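Local coordinates for uncharacterized protein (PDB 4QPV) that is of unknown function but belongs to the DUF1672 family and has a unique fold built from a kinked-helix-beta-beta-beta repeat, at residues F170-Y182 with L213-L225. Residues are numbered along the deposited sequence; the frame is centred on the assembly and turned at random.
Sequences FRNEYYYLTAIPY and LKDKSRPYVVTTL
Tyr-176 and Val-222 form a hydrogen-bonded pair where strand 175-178 runs antiparallel to 220-223, the first part of strand 220-227, in a mixed sheet where the latter strand also runs parallel to 259-265. Val-222 N gives the straighter bond of the pair, to Tyr-176 O (3.0 Å, 170° at the hydrogen). Thr-178 and Tyr-220 exchange a second pair of bonds, and Thr-224 N bonds to Tyr-174 O (2.8 Å). Before the strand, Asn-172 OD1 accepts Tyr-174 N, an Asx turn, and Tyr-175 N, an Asx motif, from opposite faces of its amide plane.

Apolar contacts differ on the two faces. On one, Leu-177 CD1 meets Val-221 CG2 (3.5 Å) while the other methyl of the valine, CG1, touches CD1 of the Tyr-175 ring; helix 116-133 covers Leu-177, and helix 135-147 covers Tyr-175, whose hydroxyl bonds to Leu-138 O. On the other face, the Tyr-176 side chain lies alongside Val-222, CE1 against CB. With CG set between backbone N and carbonyl carbon (chi1 66°), the ring also presents an edge to Thr-224 CG2 (3.7 Å). Arg-171 NH2, bonded to Ser-168 OG, lies over one face of the Tyr-176 ring, offset toward its rim. A water joins Arg-171 NH1 and Asn-172 O to Thr-224 OG1.

Beyond the paired strands, the loop after 175-178 meets the one following helix 199-212, which closes with a Schellman motif at Lys-214. Leu-213 CD1 makes a CH-pi contact over one Tyr-182 ring face, 3.7 Å from its centroid. Asp-215 OD1 takes Ser-217 N from above the carboxylate plane, an Asx turn, and Ser-217 OG on its syn lone pair; Ile-180 CG1 packs against both side chains. Two waters grip Tyr-182 OH: one donates to Leu-213 O, the other to Asp-215 OD2 (2.7 Å).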
ATOM      1  N   PHE A 170      -2.793  -1.539  -1.827  1.00 22.36           N
ATOM      2  CA  PHE A 170      -2.289  -2.913  -1.917  1.00 22.26           C
ATOM      3  C   PHE A 170      -0.768  -2.900  -1.909  1.00 25.45           C
ATOM      4  O   PHE A 170      -0.148  -2.151  -2.669  1.00 24.35           O
ATOM      5  CB  PHE A 170      -2.803  -3.683  -3.176  1.00 23.96           C
ATOM      6  CG  PHE A 170      -2.174  -5.067  -3.208  1.00 24.43           C
ATOM      7  CD1 PHE A 170      -2.685  -6.100  -2.430  1.00 25.57           C
ATOM      8  CD2 PHE A 170      -1.005  -5.303  -3.933  1.00 26.49           C
ATOM      9  CE1 PHE A 170      -2.041  -7.343  -2.370  1.00 26.09           C
ATOM     10  CE2 PHE A 170      -0.379  -6.552  -3.891  1.00 28.25           C
ATOM     11  CZ  PHE A 170      -0.905  -7.563  -3.110  1.00 25.81           C
ATOM     12  N   ARG A 171      -0.177  -3.746  -1.060  1.00 22.41           N
ATOM     13  CA  ARG A 171       1.265  -3.821  -0.938  1.00 22.39           C
ATOM     14  C   ARG A 171       1.689  -5.123  -0.322  1.00 23.94           C
ATOM     15  O   ARG A 171       1.078  -5.590   0.642  1.00 23.17           O
ATOM     16  CB  ARG A 171       1.761  -2.640  -0.042  1.00 21.44           C
ATOM     17  CG  ARG A 171       3.276  -2.610   0.196  1.00 21.76           C
ATOM     18  CD  ARG A 171       3.689  -1.458   1.118  1.00 23.13           C
ATOM     19  NE  ARG A 171       3.420  -0.125   0.556  1.00 23.71           N
ATOM     20  CZ  ARG A 171       4.328   0.615  -0.079  1.00 25.58           C
ATOM     21  NH1 ARG A 171       5.552   0.141  -0.291  1.00 21.56           N
ATOM     22  NH2 ARG A 171       4.016   1.826  -0.520  1.00 24.22           N
ATOM     23  N   ASN A 172       2.790  -5.695  -0.848  1.00 21.76           N
ATOM     24  CA  ASN A 172       3.416  -6.852  -0.231  1.00 20.69           C
ATOM     25  C   ASN A 172       4.899  -6.486  -0.019  1.00 23.05           C
ATOM     26  O   ASN A 172       5.286  -5.309  -0.152  1.00 21.60           O
ATOM     27  CB  ASN A 172       3.178  -8.163  -1.014  1.00 24.27           C
ATOM     28  CG  ASN A 172       3.678  -8.127  -2.431  1.00 28.86           C
ATOM     29  OD1 ASN A 172       4.692  -7.496  -2.743  1.00 23.12           O
ATOM     30  ND2 ASN A 172       2.954  -8.791  -3.326  1.00 24.67           N
ATOM     31  N   GLU A 173       5.715  -7.461   0.356  1.00 20.84           N
ATOM     32  CA  GLU A 173       7.139  -7.239   0.622  0.50 21.03           C
ATOM     33  C   GLU A 173       7.872  -6.618  -0.573  1.00 24.84           C
ATOM     34  O   GLU A 173       8.813  -5.852  -0.382  1.00 23.94           O
ATOM     35  CB  GLU A 173       7.827  -8.574   0.965  0.50 22.19           C
ATOM     36  CG  GLU A 173       7.339  -9.244   2.240  0.50 27.69           C
ATOM     37  CD  GLU A 173       7.681 -10.719   2.299  0.50 37.15           C
ATOM     38  OE1 GLU A 173       7.070 -11.503   1.538  0.50 29.07           O
ATOM     39  OE2 GLU A 173       8.566 -11.095   3.100  0.50 26.18           O
ATOM     40  N   TYR A 174       7.442  -6.968  -1.804  1.00 22.19           N
ATOM     41  CA  TYR A 174       8.134  -6.613  -3.035  1.00 21.02           C
ATOM     42  C   TYR A 174       7.592  -5.465  -3.862  1.00 24.23           C
ATOM     43  O   TYR A 174       8.373  -4.902  -4.627  1.00 23.34           O
ATOM     44  CB  TYR A 174       8.200  -7.879  -3.926  1.00 22.00           C
ATOM     45  CG  TYR A 174       8.873  -9.021  -3.204  1.00 23.52           C
ATOM     46  CD1 TYR A 174      10.260  -9.058  -3.058  1.00 25.78           C
ATOM     47  CD2 TYR A 174       8.123 -10.018  -2.577  1.00 23.87           C
ATOM     48  CE1 TYR A 174      10.883 -10.054  -2.306  1.00 26.67           C
ATOM     49  CE2 TYR A 174       8.738 -11.014  -1.813  1.00 25.63           C
ATOM     50  CZ  TYR A 174      10.121 -11.040  -1.702  1.00 30.97           C
ATOM     51  OH  TYR A 174      10.745 -11.998  -0.944  1.00 29.54           O
ATOM     52  N   TYR A 175       6.306  -5.136  -3.770  1.00 22.33           N
ATOM     53  CA  TYR A 175       5.767  -4.046  -4.579  1.00 20.58           C
ATOM     54  C   TYR A 175       4.501  -3.490  -3.992  1.00 24.23           C
ATOM     55  O   TYR A 175       3.896  -4.081  -3.086  1.00 21.61           O
ATOM     56  CB  TYR A 175       5.517  -4.494  -6.054  1.00 21.07           C
ATOM     57  CG  TYR A 175       4.446  -5.557  -6.233  1.00 22.34           C
ATOM     58  CD1 TYR A 175       3.096  -5.213  -6.289  1.00 23.30           C
ATOM     59  CD2 TYR A 175       4.788  -6.895  -6.409  1.00 22.37           C
ATOM     60  CE1 TYR A 175       2.109  -6.182  -6.483  1.00 25.32           C
ATOM     61  CE2 TYR A 175       3.813  -7.870  -6.633  1.00 23.43           C
ATOM     62  CZ  TYR A 175       2.472  -7.512  -6.643  1.00 29.32           C
ATOM     63  OH  TYR A 175       1.501  -8.472  -6.815  1.00 27.67           O
ATOM     64  N   TYR A 176       4.092  -2.341  -4.533  1.00 22.16           N
ATOM     65  CA  TYR A 176       2.813  -1.748  -4.177  1.00 23.23           C
ATOM     66  C   TYR A 176       2.099  -1.380  -5.484  1.00 27.25           C
ATOM     67  O   TYR A 176       2.745  -1.217  -6.548  1.00 25.25           O
ATOM     68  CB  TYR A 176       2.961  -0.566  -3.211  1.00 25.26           C
ATOM     69  CG  TYR A 176       3.663   0.627  -3.819  1.00 29.48           C
ATOM     70  CD1 TYR A 176       5.055   0.689  -3.869  1.00 31.36           C
ATOM     71  CD2 TYR A 176       2.939   1.691  -4.359  1.00 32.35           C
ATOM     72  CE1 TYR A 176       5.709   1.772  -4.447  1.00 32.42           C
ATOM     73  CE2 TYR A 176       3.583   2.787  -4.933  1.00 33.91           C
ATOM     74  CZ  TYR A 176       4.971   2.827  -4.965  1.00 41.20           C
ATOM     75  OH  TYR A 176       5.616   3.894  -5.539  1.00 43.37           O
ATOM     76  N   LEU A 177       0.763  -1.292  -5.407  1.00 24.67           N
ATOM     77  CA  LEU A 177      -0.108  -1.000  -6.543  1.00 25.17           C
ATOM     78  C   LEU A 177      -0.827   0.338  -6.275  1.00 28.86           C
ATOM     79  O   LEU A 177      -1.253   0.579  -5.142  1.00 28.36           O
ATOM     80  CB  LEU A 177      -1.099  -2.192  -6.676  1.00 25.86           C
ATOM     81  CG  LEU A 177      -2.174  -2.197  -7.769  1.00 32.12           C
ATOM     82  CD1 LEU A 177      -1.599  -2.555  -9.090  1.00 33.62           C
ATOM     83  CD2 LEU A 177      -3.199  -3.274  -7.477  1.00 35.00           C
ATOM     84  N   THR A 178      -0.926   1.202  -7.291  1.00 28.32           N
ATOM     85  CA  THR A 178      -1.569   2.516  -7.182  0.50 29.31           C
ATOM     86  C   THR A 178      -2.752   2.579  -8.152  1.00 36.04           C
ATOM     87  O   THR A 178      -2.590   2.232  -9.328  1.00 38.79           O
ATOM     88  CB  THR A 178      -0.538   3.647  -7.446  0.50 37.49           C
ATOM     89  OG1 THR A 178       0.603   3.464  -6.596  0.50 33.84           O
ATOM     90  CG2 THR A 178      -1.122   5.058  -7.233  0.50 34.88           C
ATOM     91  N   ALA A 179      -3.901   3.061  -7.665  1.00 33.30           N
ATOM     92  CA  ALA A 179      -5.156   3.252  -8.384  1.00 34.55           C
ATOM     93  C   ALA A 179      -5.502   4.734  -8.497  1.00 37.56           C
ATOM     94  O   ALA A 179      -4.933   5.565  -7.790  1.00 36.00           O
ATOM     95  CB  ALA A 179      -6.281   2.521  -7.661  1.00 35.33           C
ATOM     96  N   ILE A 180      -6.459   5.048  -9.371  1.00 35.08           N
ATOM     97  CA  ILE A 180      -6.929   6.406  -9.589  1.00 36.11           C
ATOM     98  C   ILE A 180      -7.904   6.795  -8.460  1.00 41.22           C
ATOM     99  O   ILE A 180      -8.842   6.037  -8.177  1.00 40.14           O
ATOM    100  CB  ILE A 180      -7.567   6.531 -11.002  1.00 39.90           C
ATOM    101  CG1 ILE A 180      -6.520   6.340 -12.145  1.00 40.25           C
ATOM    102  CG2 ILE A 180      -8.410   7.820 -11.189  1.00 41.59           C
ATOM    103  CD1 ILE A 180      -5.289   7.289 -12.152  1.00 43.37           C
ATOM    104  N   PRO A 181      -7.708   7.985  -7.838  1.00 39.40           N
ATOM    105  CA  PRO A 181      -8.635   8.423  -6.788  1.00 39.59           C
ATOM    106  C   PRO A 181      -9.974   8.935  -7.329  1.00 41.50           C
ATOM    107  O   PRO A 181     -10.069   9.371  -8.474  1.00 41.71           O
ATOM    108  CB  PRO A 181      -7.865   9.556  -6.104  1.00 41.60           C
ATOM    109  CG  PRO A 181      -7.013  10.133  -7.173  1.00 47.01           C
ATOM    110  CD  PRO A 181      -6.625   8.973  -8.047  1.00 42.06           C
ATOM    111  N   TYR A 182     -11.014   8.870  -6.495  1.00 36.56           N
ATOM    112  CA  TYR A 182     -12.349   9.398  -6.792  1.00 38.16           C
ATOM    113  C   TYR A 182     -12.923   9.905  -5.496  1.00 42.19           C
ATOM    114  O   TYR A 182     -12.329   9.684  -4.438  1.00 39.86           O
ATOM    115  CB  TYR A 182     -13.279   8.341  -7.436  1.00 40.09           C
ATOM    116  CG  TYR A 182     -12.835   7.871  -8.803  1.00 41.42           C
ATOM    117  CD1 TYR A 182     -12.984   8.683  -9.924  1.00 44.54           C
ATOM    118  CD2 TYR A 182     -12.211   6.636  -8.969  1.00 41.02           C
ATOM    119  CE1 TYR A 182     -12.541   8.270 -11.180  1.00 43.93           C
ATOM    120  CE2 TYR A 182     -11.777   6.206 -10.222  1.00 41.75           C
ATOM    121  CZ  TYR A 182     -11.948   7.026 -11.325  1.00 48.01           C
ATOM    122  OH  TYR A 182     -11.519   6.610 -12.564  1.00 46.41           O
ATOM    123  N   LEU A 213     -16.497   6.516 -15.719  1.00 51.51           N
ATOM    124  CA  LEU A 213     -15.651   7.542 -15.091  1.00 50.30           C
ATOM    125  C   LEU A 213     -14.567   8.066 -16.041  1.00 54.09           C
ATOM    126  O   LEU A 213     -13.766   8.923 -15.647  1.00 53.19           O
ATOM    127  CB  LEU A 213     -15.007   7.009 -13.794  1.00 47.46           C
ATOM    128  CG  LEU A 213     -15.957   6.874 -12.600  1.00 51.02           C
ATOM    129  CD1 LEU A 213     -15.423   5.878 -11.587  1.00 48.13           C
ATOM    130  CD2 LEU A 213     -16.235   8.225 -11.946  1.00 53.19           C
ATOM    131  N   LYS A 214     -14.547   7.541 -17.284  1.00 50.28           N
ATOM    132  CA  LYS A 214     -13.660   7.926 -18.381  1.00 50.39           C
ATOM    133  C   LYS A 214     -12.174   7.845 -17.965  1.00 52.88           C
ATOM    134  O   LYS A 214     -11.417   8.809 -18.107  1.00 52.58           O
ATOM    135  CB  LYS A 214     -14.043   9.321 -18.924  1.00 54.13           C
ATOM    136  CG  LYS A 214     -15.312   9.296 -19.791  1.00 61.32           C
ATOM    137  CD  LYS A 214     -16.324  10.340 -19.369  1.00 68.07           C
ATOM    138  CE  LYS A 214     -17.660  10.200 -20.073  1.00 74.79           C
ATOM    139  NZ  LYS A 214     -17.586  10.531 -21.524  1.00 74.43           N
ATOM    140  N   ASP A 215     -11.775   6.670 -17.463  1.00 48.21           N
ATOM    141  CA  ASP A 215     -10.390   6.370 -17.098  1.00 45.66           C
ATOM    142  C   ASP A 215      -9.802   5.405 -18.140  1.00 50.21           C
ATOM    143  O   ASP A 215     -10.207   4.245 -18.205  1.00 50.20           O
ATOM    144  CB  ASP A 215     -10.293   5.797 -15.667  1.00 45.17           C
ATOM    145  CG  ASP A 215      -8.895   5.346 -15.275  1.00 50.85           C
ATOM    146  OD1 ASP A 215      -7.907   5.964 -15.765  1.00 50.65           O
ATOM    147  OD2 ASP A 215      -8.783   4.368 -14.494  1.00 48.46           O
ATOM    148  N   LYS A 216      -8.857   5.895 -18.959  1.00 47.78           N
ATOM    149  CA  LYS A 216      -8.219   5.115 -20.018  1.00 48.71           C
ATOM    150  C   LYS A 216      -6.839   4.598 -19.594  1.00 51.64           C
ATOM    151  O   LYS A 216      -6.196   3.877 -20.364  1.00 51.46           O
ATOM    152  CB  LYS A 216      -8.099   5.952 -21.305  1.00 54.42           C
ATOM    153  CG  LYS A 216      -9.445   6.252 -21.967  1.00 68.87           C
ATOM    154  CD  LYS A 216      -9.283   7.044 -23.259  1.00 83.84           C
ATOM    155  CE  LYS A 216     -10.598   7.309 -23.954  1.00 99.95           C
ATOM    156  NZ  LYS A 216     -11.427   8.309 -23.225  1.00111.15           N
ATOM    157  N   SER A 217      -6.406   4.950 -18.361  1.00 46.31           N
ATOM    158  CA  SER A 217      -5.109   4.576 -17.795  1.00 44.17           C
ATOM    159  C   SER A 217      -5.149   3.194 -17.129  1.00 46.69           C
ATOM    160  O   SER A 217      -6.222   2.665 -16.824  1.00 46.90           O
ATOM    161  CB  SER A 217      -4.668   5.621 -16.771  1.00 47.02           C
ATOM    162  OG  SER A 217      -5.315   5.453 -15.517  1.00 53.51           O
ATOM    163  N   ARG A 218      -3.973   2.637 -16.866  1.00 40.78           N
ATOM    164  CA  ARG A 218      -3.841   1.352 -16.178  1.00 38.08           C
ATOM    165  C   ARG A 218      -3.233   1.566 -14.795  1.00 37.88           C
ATOM    166  O   ARG A 218      -2.401   2.473 -14.631  1.00 35.68           O
ATOM    167  CB  ARG A 218      -2.954   0.366 -16.975  1.00 37.65           C
ATOM    168  CG  ARG A 218      -3.171   0.362 -18.494  1.00 45.55           C
ATOM    169  CD  ARG A 218      -4.387  -0.426 -18.925  1.00 54.55           C
ATOM    170  NE  ARG A 218      -4.535  -0.432 -20.384  1.00 60.03           N
ATOM    171  CZ  ARG A 218      -4.135  -1.419 -21.178  1.00 66.25           C
ATOM    172  NH1 ARG A 218      -3.567  -2.501 -20.668  1.00 49.34           N
ATOM    173  NH2 ARG A 218      -4.310  -1.336 -22.491  1.00 55.44           N
ATOM    174  N   PRO A 219      -3.603   0.734 -13.796  1.00 32.35           N
ATOM    175  CA  PRO A 219      -2.932   0.821 -12.488  1.00 30.90           C
ATOM    176  C   PRO A 219      -1.416   0.632 -12.629  1.00 33.98           C
ATOM    177  O   PRO A 219      -0.941   0.012 -13.586  1.00 32.65           O
ATOM    178  CB  PRO A 219      -3.543  -0.333 -11.685  1.00 31.67           C
ATOM    179  CG  PRO A 219      -4.790  -0.703 -12.398  1.00 37.61           C
ATOM    180  CD  PRO A 219      -4.559  -0.391 -13.838  1.00 34.96           C
ATOM    181  N   TYR A 220      -0.664   1.191 -11.681  1.00 31.79           N
ATOM    182  CA  TYR A 220       0.788   1.108 -11.668  1.00 31.36           C
ATOM    183  C   TYR A 220       1.263   0.154 -10.589  1.00 32.49           C
ATOM    184  O   TYR A 220       0.833   0.263  -9.436  1.00 30.80           O
ATOM    185  CB  TYR A 220       1.404   2.497 -11.412  1.00 32.99           C
ATOM    186  CG  TYR A 220       1.306   3.454 -12.577  1.00 38.05           C
ATOM    187  CD1 TYR A 220       0.137   4.170 -12.824  1.00 41.29           C
ATOM    188  CD2 TYR A 220       2.404   3.697 -13.395  1.00 39.77           C
ATOM    189  CE1 TYR A 220       0.039   5.046 -13.909  1.00 44.08           C
ATOM    190  CE2 TYR A 220       2.322   4.578 -14.475  1.00 42.54           C
ATOM    191  CZ  TYR A 220       1.139   5.253 -14.727  1.00 51.52           C
ATOM    192  OH  TYR A 220       1.081   6.136 -15.784  1.00 55.53           O
ATOM    193  N   VAL A 221       2.170  -0.755 -10.964  1.00 28.75           N
ATOM    194  CA  VAL A 221       2.875  -1.652 -10.047  1.00 28.23           C
ATOM    195  C   VAL A 221       4.320  -1.128  -9.942  1.00 31.11           C
ATOM    196  O   VAL A 221       4.980  -1.009 -10.963  1.00 30.56           O
ATOM    197  CB  VAL A 221       2.849  -3.133 -10.495  1.00 32.20           C
ATOM    198  CG1 VAL A 221       3.733  -3.993  -9.589  1.00 31.05           C
ATOM    199  CG2 VAL A 221       1.429  -3.678 -10.542  1.00 32.37           C
ATOM    200  N   VAL A 222       4.792  -0.789  -8.732  1.00 28.27           N
ATOM    201  CA  VAL A 222       6.167  -0.304  -8.532  1.00 28.07           C
ATOM    202  C   VAL A 222       6.849  -1.205  -7.493  1.00 26.53           C
ATOM    203  O   VAL A 222       6.339  -1.327  -6.384  1.00 23.98           O
ATOM    204  CB  VAL A 222       6.228   1.210  -8.117  1.00 34.63           C
ATOM    205  CG1 VAL A 222       7.673   1.682  -7.993  1.00 34.90           C
ATOM    206  CG2 VAL A 222       5.470   2.105  -9.112  1.00 35.96           C
ATOM    207  N   THR A 223       7.988  -1.813  -7.834  1.00 23.33           N
ATOM    208  CA  THR A 223       8.698  -2.664  -6.869  1.00 22.11           C
ATOM    209  C   THR A 223       9.422  -1.806  -5.804  1.00 25.46           C
ATOM    210  O   THR A 223       9.705  -0.622  -6.032  1.00 25.75           O
ATOM    211  CB  THR A 223       9.663  -3.676  -7.530  1.00 28.65           C
ATOM    212  OG1 THR A 223      10.826  -2.999  -8.046  1.00 28.20           O
ATOM    213  CG2 THR A 223       8.975  -4.585  -8.579  1.00 30.41           C
ATOM    214  N   THR A 224       9.699  -2.423  -4.643  1.00 22.86           N
ATOM    215  CA  THR A 224      10.395  -1.804  -3.499  1.00 22.35           C
ATOM    216  C   THR A 224      11.463  -2.805  -3.106  1.00 26.58           C
ATOM    217  O   THR A 224      11.286  -3.591  -2.171  1.00 25.50           O
ATOM    218  CB  THR A 224       9.413  -1.470  -2.339  1.00 26.78           C
ATOM    219  OG1 THR A 224       8.786  -2.680  -1.882  1.00 25.72           O
ATOM    220  CG2 THR A 224       8.351  -0.419  -2.734  1.00 26.67           C
ATOM    221  N   LEU A 225      12.530  -2.865  -3.906  1.00 22.78           N
ATOM    222  CA  LEU A 225      13.599  -3.841  -3.664  1.00 22.00           C
ATOM    223  C   LEU A 225      14.812  -3.196  -3.010  1.00 24.70           C
ATOM    224  O   LEU A 225      15.174  -2.061  -3.312  1.00 26.44           O
ATOM    225  CB  LEU A 225      14.017  -4.533  -4.969  1.00 21.57           C
ATOM    226  CG  LEU A 225      12.865  -5.115  -5.810  1.00 21.73           C
ATOM    227  CD1 LEU A 225      13.413  -5.766  -7.084  1.00 21.81           C
ATOM    228  CD2 LEU A 225      12.017  -6.133  -4.984  1.00 21.74           C
TER
HETATM  229  O   HOH W   1       6.356  -2.655  -0.731  1.00 24.43           O
HETATM  230  O   HOH W   2     -10.647   4.045 -12.521  1.00 38.98           O
HETATM  231  O   HOH W   3     -11.169   8.889 -14.213  1.00 67.94           O